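PDB 3KZG: arginine 3rd transport system periplasmic binding protein from Legionella pneumophila subsp. pneumophila str. Philadelphia 1, which probably binds arginine in the periplasm and hands it to an ABC-type transporter in the inner membrane for uptake. Local coordinates for residues Leu3-Thr9 with Ala43-Ala49; Ile37-Leu41 with Lys207-Leu212; Phe56-Lys60 with Arg77-Phe81; Phe12-Phe16 with Glu160-Trp165. One frame throughout, in Å; residues are numbered along the deposited sequence.

Interaction 1: Leu3-Thr9 with Ala43-Ala49; sequences LNLTIGT and ATCTFEA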
loop_
_atom_site.group_PDB
_atom_site.type_symbol
_atom_site.label_atom_id
_atom_site.label_comp_id
_atom_site.label_asym_id
_atom_site.label_seq_id
_atom_site.Cartn_x
_atom_site.Cartn_y
_atom_site.Cartn_z
ATOM N N LEU A 3 4.335 15.330 33.945
ATOM C CA LEU A 3 3.814 14.681 32.748
ATOM C C LEU A 3 3.930 13.165 32.865
ATOM O O LEU A 3 4.623 12.514 32.082
ATOM C CB LEU A 3 4.567 15.186 31.513
ATOM C CG LEU A 3 6.039 15.579 31.690
ATOM C CD1 LEU A 3 6.851 14.389 32.178
ATOM C CD2 LEU A 3 6.588 16.091 30.366
ATOM N N ASN A 4 3.241 12.612 33.857
ATOM C CA ASN A 4 3.253 11.178 34.109
ATOM C C ASN A 4 1.818 10.737 34.364
ATOM O O ASN A 4 1.123 11.305 35.209
ATOM C CB ASN A 4 4.128 10.870 35.328
ATOM C CG ASN A 4 4.398 9.381 35.503
ATOM O OD1 ASN A 4 5.175 8.986 36.371
ATOM N ND2 ASN A 4 3.760 8.551 34.684
ATOM N N LEU A 5 1.378 9.724 33.624
ATOM C CA LEU A 5 0.021 9.220 33.756
ATOM C C LEU A 5 -0.035 7.861 34.438
ATOM O O LEU A 5 0.898 7.064 34.347
ATOM C CB LEU A 5 -0.637 9.122 32.377
ATOM C CG LEU A 5 -0.774 10.414 31.565
ATOM C CD1 LEU A 5 -1.298 10.092 30.170
ATOM C CD2 LEU A 5 -1.709 11.375 32.284
ATOM N N THR A 6 -1.146 7.615 35.124
ATOM C CA THR A 6 -1.383 6.358 35.817
ATOM C C THR A 6 -2.598 5.718 35.152
ATOM O O THR A 6 -3.713 6.228 35.256
ATOM C CB THR A 6 -1.673 6.600 37.319
ATOM O OG1 THR A 6 -0.502 7.146 37.947
ATOM C CG2 THR A 6 -2.064 5.300 38.013
ATOM N N ILE A 7 -2.375 4.607 34.457
ATOM C CA ILE A 7 -3.461 3.928 33.765
ATOM C C ILE A 7 -3.883 2.632 34.441
ATOM O O ILE A 7 -3.059 1.777 34.746
ATOM C CB ILE A 7 -3.083 3.592 32.300
ATOM C CG1 ILE A 7 -2.642 4.855 31.557
ATOM C CG2 ILE A 7 -4.278 2.968 31.587
ATOM C CD1 ILE A 7 -1.245 5.299 31.888
ATOM N N GLY A 8 -5.181 2.497 34.667
ATOM C CA GLY A 8 -5.697 1.288 35.272
ATOM C C GLY A 8 -6.072 0.316 34.170
ATOM O O GLY A 8 -6.624 0.720 33.147
ATOM N N THR A 9 -5.752 -0.960 34.369
ATOM C CA THR A 9 -6.068 -2.010 33.401
ATOM C C THR A 9 -6.427 -3.253 34.208
ATOM O O THR A 9 -6.052 -3.354 35.375
ATOM C CB THR A 9 -4.860 -2.312 32.488
ATOM O OG1 THR A 9 -5.249 -3.247 31.473
ATOM C CG2 THR A 9 -3.709 -2.891 33.298
ATOM N N ALA A 43 4.475 11.817 27.859
ATOM C CA ALA A 43 4.278 11.500 29.264
ATOM C C ALA A 43 4.671 10.059 29.573
ATOM O O ALA A 43 4.403 9.147 28.787
ATOM C CB ALA A 43 2.824 11.730 29.648
ATOM N N THR A 44 5.315 9.856 30.718
ATOM C CA THR A 44 5.710 8.517 31.128
ATOM C C THR A 44 4.439 7.752 31.476
ATOM O O THR A 44 3.445 8.344 31.901
ATOM C CB THR A 44 6.659 8.557 32.343
ATOM O OG1 THR A 44 6.074 9.343 33.389
ATOM C CG2 THR A 44 7.999 9.160 31.946
ATOM N N CYS A 45 4.476 6.438 31.294
ATOM C CA CYS A 45 3.318 5.588 31.544
ATOM C C CYS A 45 3.505 4.569 32.664
ATOM O O CYS A 45 4.474 3.815 32.674
ATOM C CB CYS A 45 2.954 4.854 30.248
ATOM S SG CYS A 45 1.587 3.686 30.372
ATOM N N THR A 46 2.569 4.550 33.606
ATOM C CA THR A 46 2.612 3.595 34.707
ATOM C C THR A 46 1.234 2.944 34.807
ATOM O O THR A 46 0.216 3.634 34.855
ATOM C CB THR A 46 2.981 4.282 36.040
ATOM O OG1 THR A 46 2.051 5.335 36.315
ATOM C CG2 THR A 46 4.386 4.863 35.965
ATOM N N PHE A 47 1.213 1.613 34.824
ATOM C CA PHE A 47 -0.029 0.848 34.882
ATOM C C PHE A 47 -0.425 0.379 36.271
ATOM O O PHE A 47 0.420 0.118 37.117
ATOM C CB PHE A 47 0.082 -0.386 33.981
ATOM C CG PHE A 47 0.182 -0.070 32.515
ATOM C CD1 PHE A 47 -0.949 0.260 31.782
ATOM C CD2 PHE A 47 1.411 -0.104 31.871
ATOM C CE1 PHE A 47 -0.856 0.548 30.426
ATOM C CE2 PHE A 47 1.512 0.185 30.515
ATOM C CZ PHE A 47 0.378 0.510 29.794
ATOM N N GLU A 48 -1.726 0.250 36.491
ATOM C CA GLU A 48 -2.226 -0.218 37.767
ATOM C C GLU A 48 -3.335 -1.221 37.483
ATOM O O GLU A 48 -4.405 -0.858 36.989
ATOM C CB GLU A 48 -2.745 0.957 38.596
ATOM C CG GLU A 48 -3.018 0.606 40.043
ATOM C CD GLU A 48 -2.523 1.672 40.991
ATOM O OE1 GLU A 48 -3.070 2.798 40.967
ATOM O OE2 GLU A 48 -1.577 1.384 41.757
ATOM N N ALA A 49 -3.065 -2.486 37.793
ATOM C CA ALA A 49 -4.016 -3.567 37.553
ATOM C C ALA A 49 -5.038 -3.775 38.665
ATOM O O ALA A 49 -4.689 -3.869 39.839
ATOM C CB ALA A 49 -3.259 -4.865 37.300
#
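I7 lays its CD1 methyl against SG of C45, 3.6 Å away, while its CB stands 4.0 Å from CD1 of F47. Its CG1 branch runs beside its own backbone N (chi1 -55°), and the next bond turns CD1 back toward C45. That sulfur also sits above one face of the F47 ring, toward the rim, joining I7, C45 and F47 into one apolar patch. Further down, CG of L5 reaches CB of A43 at 4.3 Å.

The backbones run parallel and in step, N4 beside T44 through to T9 beside A49. L5, I7 and T9 spend their N-H groups on the carbonyls of T44, T46 and E48, and the carbonyls of L3, L5 and I7 take the N-H groups of T44, T46 and E48. L5 O is gripped twice: T46 N lies 3.1 Å from it, and T46 OG1 comes to 2.9 Å from L5 O. The hydroxyl gets there because chi1 of 57° holds it between the backbone N and the carbonyl carbon of T46; it approaches tilted from the carbonyl plane. T6 and T46 share the other side of the sheet, as does E48, whose OE1 lies 4.0 Å from T6 CG2.

I7, C45 and F47 turn to helix 29-40, touching M34, Q35, C38 and I31, while the hydroxyl of T9 is bound by the carbonyl of I68. Strand 4-13, helix 29-40 and the parallel strand 44-50 make a beta-alpha-beta crossover, the kind of unit from which the lobes of periplasmic binding proteins are built.

Interaction 2: Ile37-Leu41 with Lys207-Leu212; sequences ICRRL and KINKIL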
loop_
_atom_site.group_PDB
_atom_site.type_symbol
_atom_site.label_atom_id
_atom_site.label_comp_id
_atom_site.label_asym_id
_atom_site.label_seq_id
_atom_site.Cartn_x
_atom_site.Cartn_y
_atom_site.Cartn_z
ATOM N N ILE A 37 0.729 5.592 23.068
ATOM C CA ILE A 37 -0.025 6.839 23.154
ATOM C C ILE A 37 0.633 7.806 24.147
ATOM O O ILE A 37 0.686 9.016 23.909
ATOM C CB ILE A 37 -1.489 6.579 23.589
ATOM C CG1 ILE A 37 -2.239 5.844 22.472
ATOM C CG2 ILE A 37 -2.185 7.892 23.924
ATOM C CD1 ILE A 37 -3.656 5.467 22.822
ATOM N N CYS A 38 1.137 7.271 25.254
ATOM C CA CYS A 38 1.787 8.097 26.265
ATOM C C CYS A 38 3.080 8.739 25.773
ATOM O O CYS A 38 3.351 9.893 26.095
ATOM C CB CYS A 38 2.063 7.282 27.532
ATOM S SG CYS A 38 0.590 6.923 28.501
ATOM N N ARG A 39 3.883 8.019 24.991
ATOM C CA ARG A 39 5.125 8.614 24.505
ATOM C C ARG A 39 4.822 9.754 23.541
ATOM O O ARG A 39 5.562 10.738 23.473
ATOM C CB ARG A 39 6.022 7.572 23.823
ATOM C CG ARG A 39 5.473 6.957 22.554
ATOM C CD ARG A 39 6.491 5.990 21.945
ATOM N NE ARG A 39 7.602 6.684 21.298
ATOM C CZ ARG A 39 7.515 7.296 20.119
ATOM N NH1 ARG A 39 6.369 7.298 19.452
ATOM N NH2 ARG A 39 8.573 7.913 19.610
ATOM N N ARG A 40 3.726 9.615 22.800
ATOM C CA ARG A 40 3.310 10.642 21.855
ATOM C C ARG A 40 2.764 11.829 22.638
ATOM O O ARG A 40 2.786 12.959 22.163
ATOM C CB ARG A 40 2.257 10.079 20.893
ATOM C CG ARG A 40 2.862 9.121 19.879
ATOM C CD ARG A 40 1.816 8.415 19.032
ATOM N NE ARG A 40 2.452 7.457 18.135
ATOM C CZ ARG A 40 2.690 7.669 16.845
ATOM N NH1 ARG A 40 2.339 8.816 16.274
ATOM N NH2 ARG A 40 3.300 6.735 16.129
ATOM N N LEU A 41 2.282 11.554 23.845
ATOM C CA LEU A 41 1.762 12.587 24.728
ATOM C C LEU A 41 2.940 13.186 25.493
ATOM O O LEU A 41 2.781 14.151 26.241
ATOM C CB LEU A 41 0.757 11.994 25.721
ATOM C CG LEU A 41 -0.626 11.611 25.187
ATOM C CD1 LEU A 41 -1.436 10.906 26.269
ATOM C CD2 LEU A 41 -1.343 12.868 24.716
ATOM N N LYS A 207 -6.710 15.090 23.264
ATOM C CA LYS A 207 -5.319 14.959 22.837
ATOM C C LYS A 207 -5.061 13.498 22.437
ATOM O O LYS A 207 -4.330 13.220 21.489
ATOM C CB LYS A 207 -4.376 15.386 23.975
ATOM C CG LYS A 207 -4.461 16.882 24.321
ATOM C CD LYS A 207 -3.633 17.262 25.554
ATOM C CE LYS A 207 -4.261 16.726 26.838
ATOM N NZ LYS A 207 -3.608 17.251 28.088
ATOM N N ILE A 208 -5.675 12.564 23.159
ATOM C CA ILE A 208 -5.514 11.146 22.850
ATOM C C ILE A 208 -6.187 10.799 21.516
ATOM O O ILE A 208 -5.716 9.930 20.783
ATOM C CB ILE A 208 -6.102 10.262 23.975
ATOM C CG1 ILE A 208 -5.246 10.395 25.238
ATOM C CG2 ILE A 208 -6.175 8.800 23.525
ATOM C CD1 ILE A 208 -5.842 9.726 26.457
ATOM N N ASN A 209 -7.284 11.476 21.198
ATOM C CA ASN A 209 -7.970 11.215 19.941
ATOM C C ASN A 209 -7.074 11.626 18.773
ATOM O O ASN A 209 -6.926 10.876 17.802
ATOM C CB ASN A 209 -9.309 11.961 19.885
ATOM C CG ASN A 209 -10.343 11.366 20.827
ATOM O OD1 ASN A 209 -10.180 10.240 21.307
ATOM N ND2 ASN A 209 -11.415 12.113 21.091
ATOM N N LYS A 210 -6.473 12.808 18.863
ATOM C CA LYS A 210 -5.587 13.265 17.807
ATOM C C LYS A 210 -4.452 12.262 17.628
ATOM O O LYS A 210 -4.115 11.908 16.500
ATOM C CB LYS A 210 -5.022 14.656 18.121
ATOM C CG LYS A 210 -6.075 15.754 18.063
ATOM C CD LYS A 210 -5.476 17.151 17.871
ATOM C CE LYS A 210 -4.702 17.622 19.092
ATOM N NZ LYS A 210 -4.335 19.065 18.986
ATOM N N ILE A 211 -3.885 11.794 18.741
ATOM C CA ILE A 211 -2.794 10.821 18.708
ATOM C C ILE A 211 -3.229 9.533 18.008
ATOM O O ILE A 211 -2.475 8.964 17.216
ATOM C CB ILE A 211 -2.304 10.445 20.142
ATOM C CG1 ILE A 211 -1.644 11.648 20.818
ATOM C CG2 ILE A 211 -1.302 9.295 20.075
ATOM C CD1 ILE A 211 -0.460 12.201 20.056
ATOM N N LEU A 212 -4.440 9.071 18.319
ATOM C CA LEU A 212 -4.973 7.854 17.711
ATOM C C LEU A 212 -5.117 8.025 16.201
ATOM O O LEU A 212 -4.857 7.096 15.439
ATOM C CB LEU A 212 -6.337 7.499 18.321
ATOM C CG LEU A 212 -6.347 6.893 19.733
ATOM C CD1 LEU A 212 -7.790 6.783 20.232
ATOM C CD2 LEU A 212 -5.686 5.517 19.705
#
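I37 leads the contact, pointing its two branches at different residues of helix 202-217: CG2 meets CG2 of I208 at 4.1 Å, the two side chains crossing at about a right angle, while CD1 extends to CD2 of L212, 3.7 Å away. This is apolar helix-helix packing in the periplasmic binding protein fold. Helix 29-40 belongs to the first beta-alpha-beta unit, and helix 202-217 comes from near the far end of the chain, 166 residues later, to lie against it.

One turn on, R40 contributes the carbon part of its chain. CD rests 3.4 Å from CG2 of I211, and CB is 3.5 Å from CD1 of the same isoleucine, which is therefore pressed by two carbons of the arginine. The chain is extended from CG to NE and carries the guanidinium past I211 to salt bridges with two carboxylates, E36 one turn back in its own helix and D218 just beyond the end of helix 202-217, while the methylenes pack on I211.

L41 follows and divides its methyls between successive turns of the partner. With CG beside the backbone N (chi1 -74°), the fork is aimed at helix 202-217. CD1 lies 4.0 Å from CG1 of I208, whereas CD2 touches both K207 and I211, 4.0 Å from K207 CB and 4.1 Å from I211 CG1.

Interaction 3: Phe56-Lys60 with Arg77-Phe81; sequences FPALK and RKKHF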
loop_
_atom_site.group_PDB
_atom_site.type_symbol
_atom_site.label_atom_id
_atom_site.label_comp_id
_atom_site.label_asym_id
_atom_site.label_seq_id
_atom_site.Cartn_x
_atom_site.Cartn_y
_atom_site.Cartn_z
ATOM N N PHE A 56 -14.033 0.655 37.362
ATOM C CA PHE A 56 -14.996 1.746 37.355
ATOM C C PHE A 56 -14.871 2.651 38.589
ATOM O O PHE A 56 -14.733 3.870 38.458
ATOM C CB PHE A 56 -16.404 1.168 37.224
ATOM C CG PHE A 56 -16.579 0.291 36.008
ATOM C CD1 PHE A 56 -16.625 0.848 34.735
ATOM C CD2 PHE A 56 -16.643 -1.097 36.133
ATOM C CE1 PHE A 56 -16.727 0.043 33.603
ATOM C CE2 PHE A 56 -16.746 -1.911 35.004
ATOM C CZ PHE A 56 -16.786 -1.340 33.738
ATOM N N PRO A 57 -14.915 2.071 39.802
ATOM C CA PRO A 57 -14.789 2.937 40.977
ATOM C C PRO A 57 -13.392 3.551 41.082
ATOM O O PRO A 57 -13.243 4.696 41.511
ATOM C CB PRO A 57 -15.120 1.996 42.133
ATOM C CG PRO A 57 -14.638 0.668 41.625
ATOM C CD PRO A 57 -15.150 0.674 40.204
ATOM N N ALA A 58 -12.377 2.793 40.675
ATOM C CA ALA A 58 -10.997 3.262 40.712
ATOM C C ALA A 58 -10.824 4.534 39.880
ATOM O O ALA A 58 -10.108 5.456 40.274
ATOM C CB ALA A 58 -10.059 2.175 40.196
ATOM N N LEU A 59 -11.472 4.578 38.722
ATOM C CA LEU A 59 -11.384 5.751 37.855
ATOM C C LEU A 59 -12.162 6.911 38.471
ATOM O O LEU A 59 -11.684 8.045 38.501
ATOM C CB LEU A 59 -11.947 5.441 36.464
ATOM C CG LEU A 59 -11.972 6.618 35.487
ATOM C CD1 LEU A 59 -10.567 7.157 35.283
ATOM C CD2 LEU A 59 -12.568 6.168 34.159
ATOM N N LYS A 60 -13.360 6.621 38.962
ATOM C CA LYS A 60 -14.184 7.652 39.571
ATOM C C LYS A 60 -13.512 8.291 40.785
ATOM O O LYS A 60 -13.729 9.469 41.061
ATOM C CB LYS A 60 -15.541 7.078 39.975
ATOM C CG LYS A 60 -16.440 8.078 40.672
ATOM C CD LYS A 60 -17.856 7.550 40.844
ATOM C CE LYS A 60 -18.606 7.515 39.516
ATOM N NZ LYS A 60 -18.005 6.576 38.523
ATOM N N ARG A 77 -22.550 3.203 30.160
ATOM C CA ARG A 77 -21.295 3.696 30.708
ATOM C C ARG A 77 -21.056 5.175 30.401
ATOM O O ARG A 77 -20.420 5.882 31.184
ATOM C CB ARG A 77 -20.128 2.857 30.178
ATOM C CG ARG A 77 -20.161 1.397 30.622
ATOM C CD ARG A 77 -20.150 1.290 32.141
ATOM N NE ARG A 77 -20.054 -0.087 32.610
ATOM C CZ ARG A 77 -19.935 -0.429 33.888
ATOM N NH1 ARG A 77 -19.902 0.507 34.825
ATOM N NH2 ARG A 77 -19.829 -1.705 34.231
ATOM N N LYS A 78 -21.569 5.651 29.273
ATOM C CA LYS A 78 -21.374 7.048 28.910
ATOM C C LYS A 78 -22.119 8.010 29.830
ATOM O O LYS A 78 -21.982 9.226 29.711
ATOM C CB LYS A 78 -21.773 7.285 27.450
ATOM C CG LYS A 78 -20.797 6.663 26.461
ATOM C CD LYS A 78 -20.966 7.193 25.040
ATOM C CE LYS A 78 -22.253 6.718 24.391
ATOM N NZ LYS A 78 -22.285 7.091 22.945
ATOM N N LYS A 79 -22.893 7.461 30.761
ATOM C CA LYS A 79 -23.643 8.282 31.707
ATOM C C LYS A 79 -22.772 8.719 32.879
ATOM O O LYS A 79 -23.126 9.636 33.616
ATOM C CB LYS A 79 -24.861 7.508 32.222
ATOM C CG LYS A 79 -25.818 7.097 31.117
ATOM C CD LYS A 79 -27.037 6.370 31.655
ATOM C CE LYS A 79 -27.975 5.995 30.522
ATOM N NZ LYS A 79 -29.184 5.284 31.005
ATOM N N HIS A 80 -21.623 8.072 33.041
ATOM C CA HIS A 80 -20.712 8.404 34.131
ATOM C C HIS A 80 -19.285 8.586 33.650
ATOM O O HIS A 80 -18.435 9.089 34.384
ATOM C CB HIS A 80 -20.758 7.308 35.195
ATOM C CG HIS A 80 -22.083 7.192 35.875
ATOM N ND1 HIS A 80 -22.495 8.072 36.854
ATOM C CD2 HIS A 80 -23.118 6.342 35.674
ATOM C CE1 HIS A 80 -23.727 7.770 37.224
ATOM N NE2 HIS A 80 -24.129 6.725 36.522
ATOM N N PHE A 81 -19.023 8.175 32.414
ATOM C CA PHE A 81 -17.685 8.283 31.849
ATOM C C PHE A 81 -17.695 8.730 30.399
ATOM O O PHE A 81 -18.699 8.606 29.697
ATOM C CB PHE A 81 -16.975 6.931 31.904
ATOM C CG PHE A 81 -16.844 6.365 33.282
ATOM C CD1 PHE A 81 -15.920 6.890 34.179
ATOM C CD2 PHE A 81 -17.642 5.302 33.684
ATOM C CE1 PHE A 81 -15.793 6.358 35.458
ATOM C CE2 PHE A 81 -17.522 4.763 34.961
ATOM C CZ PHE A 81 -16.597 5.293 35.848
#
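F56 carries the guanidinium of R77 flat on one face of its ring. The planes are 6° apart and the centres 3.4 Å apart, a stacked cation-pi pair in which NH1 of R77 lies 3.3 Å from CD1 of F56 and NH2 lies 3.1 Å from CZ of the same ring. At the edge of that ring, near its plane, comes F81, with CE2 at 4.0 Å from CD1 of F56. F81 lies against the helix: its own edge faces the carbonyl of F56, and CD2 of L59 closes on CD1 of F81 at 3.4 Å. K60 curls its chain back at its last two torsions to set NZ 3.3 Å from CZ of F81, approaching the ring obliquely.

What holds these groups in place lies one step out. The R77 chain folds at chi2 (-58°) and then runs straight, which swings the guanidinium over F56, and NH2 is anchored by a hydrogen bond to the carbonyl of G118. The loop is pinned by R77 O, which accepts from both H80 N and F81 N, and by T74, whose hydroxyl binds the N-H of R77.

Within the periplasmic binding protein fold, the contact joins helix 55-60 to the loop that leads into strand 82-83. That strand pairs antiparallel with strand 196-197, whose M196 touches F56, L59 and F81 alike, while F83 of strand 82-83 lies against R77.

Interaction 4: Phe12-Phe16 with Glu160-Trp165; sequences FNPPF and EAAKYW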
loop_
_atom_site.group_PDB
_atom_site.type_symbol
_atom_site.label_atom_id
_atom_site.label_comp_id
_atom_site.label_asym_id
_atom_site.label_seq_id
_atom_site.Cartn_x
_atom_site.Cartn_y
_atom_site.Cartn_z
ATOM N N PHE A 12 -6.354 -9.881 34.223
ATOM C CA PHE A 12 -6.199 -11.035 33.356
ATOM C C PHE A 12 -7.276 -11.157 32.283
ATOM O O PHE A 12 -8.442 -11.454 32.565
ATOM C CB PHE A 12 -6.171 -12.311 34.211
ATOM C CG PHE A 12 -5.754 -13.543 33.457
ATOM C CD1 PHE A 12 -4.464 -13.661 32.945
ATOM C CD2 PHE A 12 -6.654 -14.584 33.250
ATOM C CE1 PHE A 12 -4.076 -14.799 32.235
ATOM C CE2 PHE A 12 -6.278 -15.726 32.541
ATOM C CZ PHE A 12 -4.985 -15.833 32.033
ATOM N N ASN A 13 -6.880 -10.907 31.045
ATOM C CA ASN A 13 -7.800 -11.037 29.925
ATOM C C ASN A 13 -7.008 -10.995 28.636
ATOM O O ASN A 13 -7.214 -10.127 27.792
ATOM C CB ASN A 13 -8.858 -9.931 29.932
ATOM C CG ASN A 13 -9.882 -10.102 28.817
ATOM O OD1 ASN A 13 -10.313 -11.221 28.522
ATOM N ND2 ASN A 13 -10.284 -8.992 28.199
ATOM N N PRO A 14 -6.067 -11.936 28.481
ATOM C CA PRO A 14 -5.255 -11.983 27.265
ATOM C C PRO A 14 -6.206 -12.049 26.072
ATOM O O PRO A 14 -7.314 -12.577 26.188
ATOM C CB PRO A 14 -4.438 -13.264 27.449
ATOM C CG PRO A 14 -5.336 -14.123 28.315
ATOM C CD PRO A 14 -5.841 -13.125 29.320
ATOM N N PRO A 15 -5.785 -11.533 24.907
ATOM C CA PRO A 15 -4.491 -10.904 24.637
ATOM C C PRO A 15 -4.425 -9.401 24.909
ATOM O O PRO A 15 -3.475 -8.749 24.482
ATOM C CB PRO A 15 -4.284 -11.203 23.161
ATOM C CG PRO A 15 -5.664 -11.001 22.629
ATOM C CD PRO A 15 -6.538 -11.717 23.651
ATOM N N PHE A 16 -5.424 -8.854 25.602
ATOM C CA PHE A 16 -5.453 -7.415 25.898
ATOM C C PHE A 16 -4.456 -7.019 26.992
ATOM O O PHE A 16 -3.687 -6.072 26.834
ATOM C CB PHE A 16 -6.878 -6.998 26.267
ATOM C CG PHE A 16 -7.856 -7.180 25.145
ATOM C CD1 PHE A 16 -7.929 -6.249 24.114
ATOM C CD2 PHE A 16 -8.661 -8.317 25.081
ATOM C CE1 PHE A 16 -8.791 -6.445 23.029
ATOM C CE2 PHE A 16 -9.525 -8.524 24.002
ATOM C CZ PHE A 16 -9.587 -7.581 22.973
ATOM N N GLU A 160 -11.622 -11.636 20.593
ATOM C CA GLU A 160 -10.184 -11.900 20.538
ATOM C C GLU A 160 -9.707 -12.699 21.751
ATOM O O GLU A 160 -8.682 -13.384 21.682
ATOM C CB GLU A 160 -9.369 -10.604 20.447
ATOM C CG GLU A 160 -9.494 -9.829 19.137
ATOM C CD GLU A 160 -9.188 -10.661 17.904
ATOM O OE1 GLU A 160 -8.434 -11.649 18.009
ATOM O OE2 GLU A 160 -9.699 -10.315 16.820
ATOM N N ALA A 161 -10.430 -12.595 22.863
ATOM C CA ALA A 161 -10.076 -13.342 24.070
ATOM C C ALA A 161 -10.457 -14.803 23.850
ATOM O O ALA A 161 -9.737 -15.710 24.260
ATOM C CB ALA A 161 -10.823 -12.787 25.288
ATOM N N ALA A 162 -11.599 -15.017 23.205
ATOM C CA ALA A 162 -12.083 -16.367 22.918
ATOM C C ALA A 162 -11.133 -17.078 21.963
ATOM O O ALA A 162 -10.793 -18.244 22.167
ATOM C CB ALA A 162 -13.485 -16.310 22.313
ATOM N N LYS A 163 -10.704 -16.371 20.923
ATOM C CA LYS A 163 -9.782 -16.937 19.946
ATOM C C LYS A 163 -8.446 -17.261 20.602
ATOM O O LYS A 163 -7.822 -18.277 20.294
ATOM C CB LYS A 163 -9.557 -15.961 18.789
ATOM C CG LYS A 163 -10.699 -15.893 17.797
ATOM C CD LYS A 163 -10.206 -15.346 16.468
ATOM C CE LYS A 163 -9.131 -16.246 15.872
ATOM N NZ LYS A 163 -8.612 -15.703 14.587
ATOM N N TYR A 164 -8.008 -16.385 21.501
ATOM C CA TYR A 164 -6.754 -16.591 22.213
ATOM C C TYR A 164 -6.789 -17.933 22.949
ATOM O O TYR A 164 -5.912 -18.777 22.775
ATOM C CB TYR A 164 -6.538 -15.467 23.231
ATOM C CG TYR A 164 -5.393 -15.728 24.175
ATOM C CD1 TYR A 164 -4.085 -15.404 23.820
ATOM C CD2 TYR A 164 -5.610 -16.351 25.405
ATOM C CE1 TYR A 164 -3.019 -15.695 24.665
ATOM C CE2 TYR A 164 -4.547 -16.647 26.257
ATOM C CZ TYR A 164 -3.256 -16.316 25.876
ATOM O OH TYR A 164 -2.193 -16.622 26.686
ATOM N N TRP A 165 -7.817 -18.121 23.768
ATOM C CA TRP A 165 -7.956 -19.338 24.544
ATOM C C TRP A 165 -8.058 -20.608 23.721
ATOM O O TRP A 165 -7.475 -21.629 24.080
ATOM C CB TRP A 165 -9.152 -19.226 25.492
ATOM C CG TRP A 165 -8.872 -18.296 26.621
ATOM C CD1 TRP A 165 -9.393 -17.047 26.809
ATOM C CD2 TRP A 165 -7.926 -18.498 27.675
ATOM N NE1 TRP A 165 -8.825 -16.457 27.912
ATOM C CE2 TRP A 165 -7.920 -17.328 28.463
ATOM C CE3 TRP A 165 -7.079 -19.560 28.030
ATOM C CZ2 TRP A 165 -7.099 -17.185 29.584
ATOM C CZ3 TRP A 165 -6.259 -19.417 29.151
ATOM C CH2 TRP A 165 -6.278 -18.237 29.912
HETATM O O HOH W 1 -8.804 -13.609 28.197
#
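This is an aromatic-proline contact, bridged by a water, between the two lobes of the periplasmic binding protein fold: the end of strand 4-13 and its following turn, from the first sheet, meet helix 159-166 of the second lobe. P14 is at its centre. It stands over one face of the Y164 ring, with CB 3.7 Å from the ring centroid in a CH-pi contact only 16° off the normal, and CG also comes to 3.4 Å from Y164 CE2. Y164 presents that face because its CG lies anti to the backbone N (chi1 170°), throwing the ring toward the prolines.

A cis peptide joins P14 to P15 and turns the chain beside the helix. CD of P15 reaches 3.4 Å from the carbonyl O of E160, and F16 sets CZ near CB of the same glutamate. F12 meets W165 rim to rim, its CE2 at the indole edge, 3.4 Å from CZ2; the planes are 64° apart, and neither ring covers the other. CD of P14 lies over one face of F12, putting this proline between the F12 and Y164 rings.

N13 ND2 is hydrogen-bonded to the carboxylate of D158, the residue just before helix 159-166. Its OD1 accepts from a water at 2.8 Å; that water also donates to P14 O at 2.7 Å and accepts from NE1 of W165 at 2.9 Å.

Interactions 1 and 2 adjoin in the first lobe. Their centres lie 13 Å apart and they touch: C38 O probably accepts a hydrogen bond from A43 N at 2.8 Å, and L5 CD1 packs on L41 CD1 at 4.0 Å. Interaction 4 starts on the same strand as interaction 1, strand 4-13, but its centre is 22 Å away, where that strand reaches the second lobe. Interaction 3 touches none of the others; its nearest atoms to interaction 1 are about 7 Å off. Interactions 3 and 4 have centres 24 Å apart: interaction 4 joins directly the lobes whose cleft holds the ligand in this family, whereas interaction 3 reaches the second only through the R77 to G118 hydrogen bond.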